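Local coordinates for chaperone SycD (Chlamydia pneumoniae, PDB 4NRH), which acts as a type III secretion chaperone of the LcrH/SycD family, forms a complex with the gatekeeper CopN and probably escorts translocator proteins, at residues Q50-Y64 against V82-F96. Numbering follows the deposited sequence.
Sequences QKIFKISSEDLEKVY and VFRWLVFFNPFVSKF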
loop_
_atom_site.group_PDB
_atom_site.type_symbol
_atom_site.label_atom_id
_atom_site.label_comp_id
_atom_site.label_asym_id
_atom_site.label_seq_id
_atom_site.Cartn_x
_atom_site.Cartn_y
_atom_site.Cartn_z
ATOM N N GLN D 50 -10.282 11.979 5.155
ATOM C CA GLN D 50 -11.628 12.200 4.640
ATOM C C GLN D 50 -11.601 13.365 3.657
ATOM O O GLN D 50 -12.166 13.295 2.564
ATOM C CB GLN D 50 -12.615 12.491 5.771
ATOM C CG GLN D 50 -13.901 13.140 5.287
ATOM C CD GLN D 50 -14.844 13.512 6.412
ATOM O OE1 GLN D 50 -14.461 13.530 7.581
ATOM N NE2 GLN D 50 -16.089 13.815 6.061
ATOM N N LYS D 51 -10.931 14.437 4.068
ATOM C CA LYS D 51 -10.767 15.626 3.242
ATOM C C LYS D 51 -9.967 15.315 1.982
ATOM O O LYS D 51 -10.388 15.641 0.871
ATOM C CB LYS D 51 -10.079 16.732 4.044
ATOM C CG LYS D 51 -9.640 17.930 3.222
ATOM C CD LYS D 51 -10.831 18.744 2.754
ATOM C CE LYS D 51 -10.391 20.099 2.225
ATOM N NZ LYS D 51 -11.551 20.951 1.844
ATOM N N ILE D 52 -8.808 14.691 2.172
ATOM C CA ILE D 52 -7.912 14.334 1.075
ATOM C C ILE D 52 -8.579 13.436 0.032
ATOM O O ILE D 52 -8.417 13.645 -1.171
ATOM C CB ILE D 52 -6.645 13.634 1.611
ATOM C CG1 ILE D 52 -5.840 14.597 2.487
ATOM C CG2 ILE D 52 -5.789 13.106 0.468
ATOM C CD1 ILE D 52 -4.788 13.920 3.338
ATOM N N PHE D 53 -9.343 12.449 0.492
ATOM C CA PHE D 53 -9.972 11.490 -0.414
ATOM C C PHE D 53 -11.352 11.959 -0.864
ATOM O O PHE D 53 -12.077 11.220 -1.534
ATOM C CB PHE D 53 -10.079 10.115 0.248
ATOM C CG PHE D 53 -8.753 9.445 0.476
ATOM C CD1 PHE D 53 -7.782 9.451 -0.511
ATOM C CD2 PHE D 53 -8.478 8.812 1.677
ATOM C CE1 PHE D 53 -6.560 8.837 -0.305
ATOM C CE2 PHE D 53 -7.258 8.197 1.890
ATOM C CZ PHE D 53 -6.298 8.209 0.897
ATOM N N LYS D 54 -11.704 13.185 -0.485
ATOM C CA LYS D 54 -12.969 13.809 -0.873
ATOM C C LYS D 54 -14.179 12.968 -0.475
ATOM O O LYS D 54 -15.108 12.789 -1.263
ATOM C CB LYS D 54 -12.994 14.086 -2.379
ATOM C CG LYS D 54 -11.829 14.931 -2.871
ATOM C CD LYS D 54 -11.832 16.302 -2.215
ATOM C CE LYS D 54 -13.067 17.100 -2.601
ATOM N NZ LYS D 54 -13.089 18.435 -1.943
ATOM N N ILE D 55 -14.159 12.454 0.750
ATOM C CA ILE D 55 -15.263 11.658 1.266
ATOM C C ILE D 55 -16.265 12.553 1.988
ATOM O O ILE D 55 -15.895 13.318 2.877
ATOM C CB ILE D 55 -14.769 10.560 2.228
ATOM C CG1 ILE D 55 -13.738 9.667 1.535
ATOM C CG2 ILE D 55 -15.936 9.734 2.743
ATOM C CD1 ILE D 55 -13.097 8.652 2.457
ATOM N N SER D 56 -17.532 12.469 1.598
ATOM C CA SER D 56 -18.565 13.282 2.227
ATOM C C SER D 56 -18.871 12.758 3.625
ATOM O O SER D 56 -18.668 11.577 3.909
ATOM C CB SER D 56 -19.836 13.300 1.379
ATOM O OG SER D 56 -20.465 12.030 1.376
ATOM N N SER D 57 -19.357 13.638 4.494
ATOM C CA SER D 57 -19.701 13.254 5.857
ATOM C C SER D 57 -20.884 12.294 5.865
ATOM O O SER D 57 -21.038 11.488 6.783
ATOM C CB SER D 57 -20.015 14.490 6.702
ATOM O OG SER D 57 -21.266 15.050 6.339
ATOM N N GLU D 58 -21.720 12.388 4.836
ATOM C CA GLU D 58 -22.830 11.462 4.660
ATOM C C GLU D 58 -22.314 10.050 4.397
ATOM O O GLU D 58 -22.890 9.071 4.872
ATOM C CB GLU D 58 -23.738 11.916 3.515
ATOM C CG GLU D 58 -24.335 13.305 3.700
ATOM C CD GLU D 58 -23.476 14.399 3.092
ATOM O OE1 GLU D 58 -22.260 14.436 3.378
ATOM O OE2 GLU D 58 -24.019 15.226 2.329
ATOM N N ASP D 59 -21.230 9.955 3.631
ATOM C CA ASP D 59 -20.599 8.671 3.344
ATOM C C ASP D 59 -20.067 8.011 4.611
ATOM O O ASP D 59 -20.227 6.807 4.806
ATOM C CB ASP D 59 -19.470 8.840 2.325
ATOM C CG ASP D 59 -19.985 9.061 0.917
ATOM O OD1 ASP D 59 -21.113 8.614 0.618
ATOM O OD2 ASP D 59 -19.261 9.678 0.107
ATOM N N LEU D 60 -19.424 8.803 5.466
ATOM C CA LEU D 60 -18.876 8.287 6.716
ATOM C C LEU D 60 -19.988 7.850 7.662
ATOM O O LEU D 60 -19.832 6.886 8.412
ATOM C CB LEU D 60 -17.990 9.332 7.396
ATOM C CG LEU D 60 -16.648 9.638 6.728
ATOM C CD1 LEU D 60 -15.766 10.449 7.662
ATOM C CD2 LEU D 60 -15.949 8.356 6.309
ATOM N N GLU D 61 -21.105 8.570 7.628
ATOM C CA GLU D 61 -22.253 8.231 8.461
ATOM C C GLU D 61 -22.822 6.869 8.080
ATOM O O GLU D 61 -23.195 6.081 8.950
ATOM C CB GLU D 61 -23.336 9.305 8.359
ATOM C CG GLU D 61 -24.487 9.106 9.332
ATOM C CD GLU D 61 -24.026 8.994 10.775
ATOM O OE1 GLU D 61 -23.127 9.761 11.179
ATOM O OE2 GLU D 61 -24.562 8.137 11.505
ATOM N N LYS D 62 -22.899 6.603 6.779
ATOM C CA LYS D 62 -23.353 5.305 6.290
ATOM C C LYS D 62 -22.461 4.195 6.831
ATOM O O LYS D 62 -22.943 3.151 7.270
ATOM C CB LYS D 62 -23.356 5.258 4.759
ATOM C CG LYS D 62 -24.392 6.142 4.087
ATOM C CD LYS D 62 -24.266 6.041 2.573
ATOM C CE LYS D 62 -25.290 6.907 1.858
ATOM N NZ LYS D 62 -25.091 6.883 0.380
ATOM N N VAL D 63 -21.155 4.439 6.796
ATOM C CA VAL D 63 -20.174 3.487 7.299
ATOM C C VAL D 63 -20.309 3.318 8.811
ATOM O O VAL D 63 -20.169 2.214 9.338
ATOM C CB VAL D 63 -18.737 3.930 6.949
ATOM C CG1 VAL D 63 -17.721 2.968 7.535
ATOM C CG2 VAL D 63 -18.566 4.017 5.438
ATOM N N TYR D 64 -20.591 4.418 9.504
ATOM C CA TYR D 64 -20.774 4.383 10.953
ATOM C C TYR D 64 -21.929 3.470 11.349
ATOM O O TYR D 64 -21.819 2.697 12.302
ATOM C CB TYR D 64 -21.013 5.789 11.506
ATOM C CG TYR D 64 -21.190 5.817 13.008
ATOM C CD1 TYR D 64 -20.148 5.463 13.855
ATOM C CD2 TYR D 64 -22.401 6.189 13.579
ATOM C CE1 TYR D 64 -20.303 5.484 15.228
ATOM C CE2 TYR D 64 -22.566 6.213 14.952
ATOM C CZ TYR D 64 -21.514 5.860 15.772
ATOM O OH TYR D 64 -21.670 5.880 17.139
ATOM N N VAL D 82 -14.374 -1.694 11.227
ATOM C CA VAL D 82 -15.046 -0.545 10.631
ATOM C C VAL D 82 -14.690 0.777 11.313
ATOM O O VAL D 82 -14.366 1.760 10.644
ATOM C CB VAL D 82 -16.579 -0.724 10.669
ATOM C CG1 VAL D 82 -17.281 0.551 10.229
ATOM C CG2 VAL D 82 -16.995 -1.901 9.796
ATOM N N PHE D 83 -14.745 0.795 12.642
ATOM C CA PHE D 83 -14.497 2.021 13.396
ATOM C C PHE D 83 -13.057 2.514 13.258
ATOM O O PHE D 83 -12.813 3.719 13.255
ATOM C CB PHE D 83 -14.852 1.824 14.874
ATOM C CG PHE D 83 -16.317 1.601 15.116
ATOM C CD1 PHE D 83 -17.262 2.384 14.472
ATOM C CD2 PHE D 83 -16.752 0.621 15.993
ATOM C CE1 PHE D 83 -18.612 2.186 14.687
ATOM C CE2 PHE D 83 -18.102 0.417 16.212
ATOM C CZ PHE D 83 -19.033 1.200 15.558
ATOM N N ARG D 84 -12.109 1.589 13.150
ATOM C CA ARG D 84 -10.717 1.963 12.912
ATOM C C ARG D 84 -10.558 2.695 11.581
ATOM O O ARG D 84 -9.811 3.667 11.488
ATOM C CB ARG D 84 -9.802 0.737 12.951
ATOM C CG ARG D 84 -9.613 0.144 14.339
ATOM C CD ARG D 84 -8.309 -0.632 14.428
ATOM N NE ARG D 84 -8.028 -1.078 15.789
ATOM C CZ ARG D 84 -7.980 -2.351 16.165
ATOM N NH1 ARG D 84 -8.186 -3.315 15.279
ATOM N NH2 ARG D 84 -7.720 -2.661 17.428
ATOM N N TRP D 85 -11.259 2.219 10.553
ATOM C CA TRP D 85 -11.258 2.886 9.253
ATOM C C TRP D 85 -11.843 4.292 9.354
ATOM O O TRP D 85 -11.315 5.238 8.771
ATOM C CB TRP D 85 -12.041 2.067 8.222
ATOM C CG TRP D 85 -11.226 1.001 7.551
ATOM C CD1 TRP D 85 -11.362 -0.349 7.695
ATOM C CD2 TRP D 85 -10.148 1.200 6.627
ATOM N NE1 TRP D 85 -10.437 -1.004 6.918
ATOM C CE2 TRP D 85 -9.678 -0.075 6.252
ATOM C CE3 TRP D 85 -9.535 2.332 6.081
ATOM C CZ2 TRP D 85 -8.625 -0.250 5.360
ATOM C CZ3 TRP D 85 -8.489 2.156 5.192
ATOM C CH2 TRP D 85 -8.045 0.875 4.841
ATOM N N LEU D 86 -12.942 4.415 10.092
ATOM C CA LEU D 86 -13.593 5.703 10.303
ATOM C C LEU D 86 -12.662 6.673 11.020
ATOM O O LEU D 86 -12.576 7.849 10.665
ATOM C CB LEU D 86 -14.881 5.527 11.104
ATOM C CG LEU D 86 -16.080 4.976 10.334
ATOM C CD1 LEU D 86 -17.220 4.685 11.289
ATOM C CD2 LEU D 86 -16.514 5.955 9.256
ATOM N N VAL D 87 -11.972 6.166 12.035
ATOM C CA VAL D 87 -11.019 6.962 12.794
ATOM C C VAL D 87 -9.835 7.352 11.911
ATOM O O VAL D 87 -9.296 8.454 12.023
ATOM C CB VAL D 87 -10.532 6.187 14.044
ATOM C CG1 VAL D 87 -9.161 6.662 14.486
ATOM C CG2 VAL D 87 -11.544 6.313 15.175
ATOM N N PHE D 88 -9.462 6.454 11.005
ATOM C CA PHE D 88 -8.404 6.726 10.037
ATOM C C PHE D 88 -8.780 7.885 9.119
ATOM O O PHE D 88 -7.951 8.741 8.811
ATOM C CB PHE D 88 -8.098 5.469 9.214
ATOM C CG PHE D 88 -7.246 5.724 8.000
ATOM C CD1 PHE D 88 -5.866 5.767 8.105
ATOM C CD2 PHE D 88 -7.823 5.898 6.751
ATOM C CE1 PHE D 88 -5.078 5.997 6.992
ATOM C CE2 PHE D 88 -7.041 6.128 5.635
ATOM C CZ PHE D 88 -5.667 6.176 5.755
ATOM N N PHE D 89 -10.036 7.905 8.683
ATOM C CA PHE D 89 -10.521 8.941 7.778
ATOM C C PHE D 89 -10.749 10.274 8.487
ATOM O O PHE D 89 -10.391 11.330 7.965
ATOM C CB PHE D 89 -11.809 8.480 7.094
ATOM C CG PHE D 89 -11.585 7.456 6.020
ATOM C CD1 PHE D 89 -10.592 7.638 5.071
ATOM C CD2 PHE D 89 -12.358 6.308 5.962
ATOM C CE1 PHE D 89 -10.378 6.698 4.082
ATOM C CE2 PHE D 89 -12.147 5.363 4.976
ATOM C CZ PHE D 89 -11.156 5.558 4.035
ATOM N N ASN D 90 -11.346 10.225 9.674
ATOM C CA ASN D 90 -11.587 11.434 10.452
ATOM C C ASN D 90 -11.508 11.139 11.946
ATOM O O ASN D 90 -12.505 10.765 12.563
ATOM C CB ASN D 90 -12.951 12.038 10.098
ATOM C CG ASN D 90 -13.135 13.447 10.647
ATOM O OD1 ASN D 90 -12.456 13.862 11.587
ATOM N ND2 ASN D 90 -14.069 14.189 10.058
ATOM N N PRO D 91 -10.314 11.312 12.534
ATOM C CA PRO D 91 -10.058 11.002 13.944
ATOM C C PRO D 91 -10.574 12.067 14.909
ATOM O O PRO D 91 -10.340 11.956 16.113
ATOM C CB PRO D 91 -8.533 10.923 14.008
ATOM C CG PRO D 91 -8.079 11.868 12.953
ATOM C CD PRO D 91 -9.098 11.780 11.844
ATOM N N PHE D 92 -11.264 13.080 14.394
ATOM C CA PHE D 92 -11.774 14.154 15.242
ATOM C C PHE D 92 -13.261 13.997 15.540
ATOM O O PHE D 92 -13.863 14.851 16.188
ATOM C CB PHE D 92 -11.503 15.515 14.596
ATOM C CG PHE D 92 -10.044 15.794 14.371
ATOM C CD1 PHE D 92 -9.238 16.212 15.417
ATOM C CD2 PHE D 92 -9.479 15.637 13.117
ATOM C CE1 PHE D 92 -7.896 16.466 15.217
ATOM C CE2 PHE D 92 -8.136 15.891 12.910
ATOM C CZ PHE D 92 -7.344 16.306 13.963
ATOM N N VAL D 93 -13.848 12.901 15.070
ATOM C CA VAL D 93 -15.233 12.590 15.397
ATOM C C VAL D 93 -15.265 11.698 16.633
ATOM O O VAL D 93 -14.866 10.535 16.580
ATOM C CB VAL D 93 -15.957 11.896 14.234
ATOM C CG1 VAL D 93 -17.420 11.660 14.586
ATOM C CG2 VAL D 93 -15.835 12.726 12.963
ATOM N N SER D 94 -15.735 12.256 17.743
ATOM C CA SER D 94 -15.637 11.602 19.044
ATOM C C SER D 94 -16.419 10.293 19.140
ATOM O O SER D 94 -16.000 9.368 19.836
ATOM C CB SER D 94 -16.108 12.555 20.143
ATOM O OG SER D 94 -17.464 12.917 19.954
ATOM N N LYS D 95 -17.550 10.213 18.445
ATOM C CA LYS D 95 -18.377 9.012 18.502
ATOM C C LYS D 95 -17.720 7.838 17.777
ATOM O O LYS D 95 -18.050 6.682 18.038
ATOM C CB LYS D 95 -19.771 9.282 17.929
ATOM C CG LYS D 95 -19.838 9.427 16.422
ATOM C CD LYS D 95 -21.275 9.669 15.983
ATOM C CE LYS D 95 -21.399 9.726 14.470
ATOM N NZ LYS D 95 -22.806 9.966 14.043
ATOM N N PHE D 96 -16.794 8.132 16.867
ATOM C CA PHE D 96 -16.038 7.078 16.196
ATOM C C PHE D 96 -15.129 6.377 17.199
ATOM O O PHE D 96 -15.104 5.150 17.281
ATOM C CB PHE D 96 -15.202 7.635 15.038
ATOM C CG PHE D 96 -16.013 8.121 13.867
ATOM C CD1 PHE D 96 -17.387 7.941 13.824
ATOM C CD2 PHE D 96 -15.392 8.749 12.798
ATOM C CE1 PHE D 96 -18.126 8.390 12.745
ATOM C CE2 PHE D 96 -16.126 9.198 11.715
ATOM C CZ PHE D 96 -17.495 9.018 11.689
#
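Helices 57-64 and 82-89 pack antiparallel, their axes 10.2 Å apart at 161°, as neighbouring helices of the TPR-type helical fold of this chaperone family, with Phe96, in the first turn of helix 94-106, beside them. Tyr64 fits as a knob among Phe83, Leu86, Lys95 and Phe96. With CG anti to the backbone N (chi1 -179°), its ring takes Lys95 CE over one face, 3.9 Å from the centroid, and Leu86 CD1 at the edge in plane, while the Phe83 and Phe96 rings lean obliquely on CD1. Its hydroxyl is hydrogen-bonded to Ser99 of helix 94-106. Leu60 runs past Leu86 in the opposite direction, CD2 to CD2 3.8 Å. Further along, Phe89 is sandwiched between Ile55 CD1, centred over one face, and Phe88 on the other, with Phe53 CD2 at its edge. Gln50, on the short helix 49-52, holds the end of helix 82-89: its N donates to Phe89 O (2.9 Å), its NE2 to Ile55 O, and its OE1 accepts from Asn90 ND2 (2.6 Å), nearly along the C=O axis. Asn90 OD1 closes an Asx turn onto Phe92 N. Lys95 NZ, carried across Tyr64 by its extended chain, makes a salt bridge to Glu61, meeting the syn lone pair of OE1 at 2.9 Å.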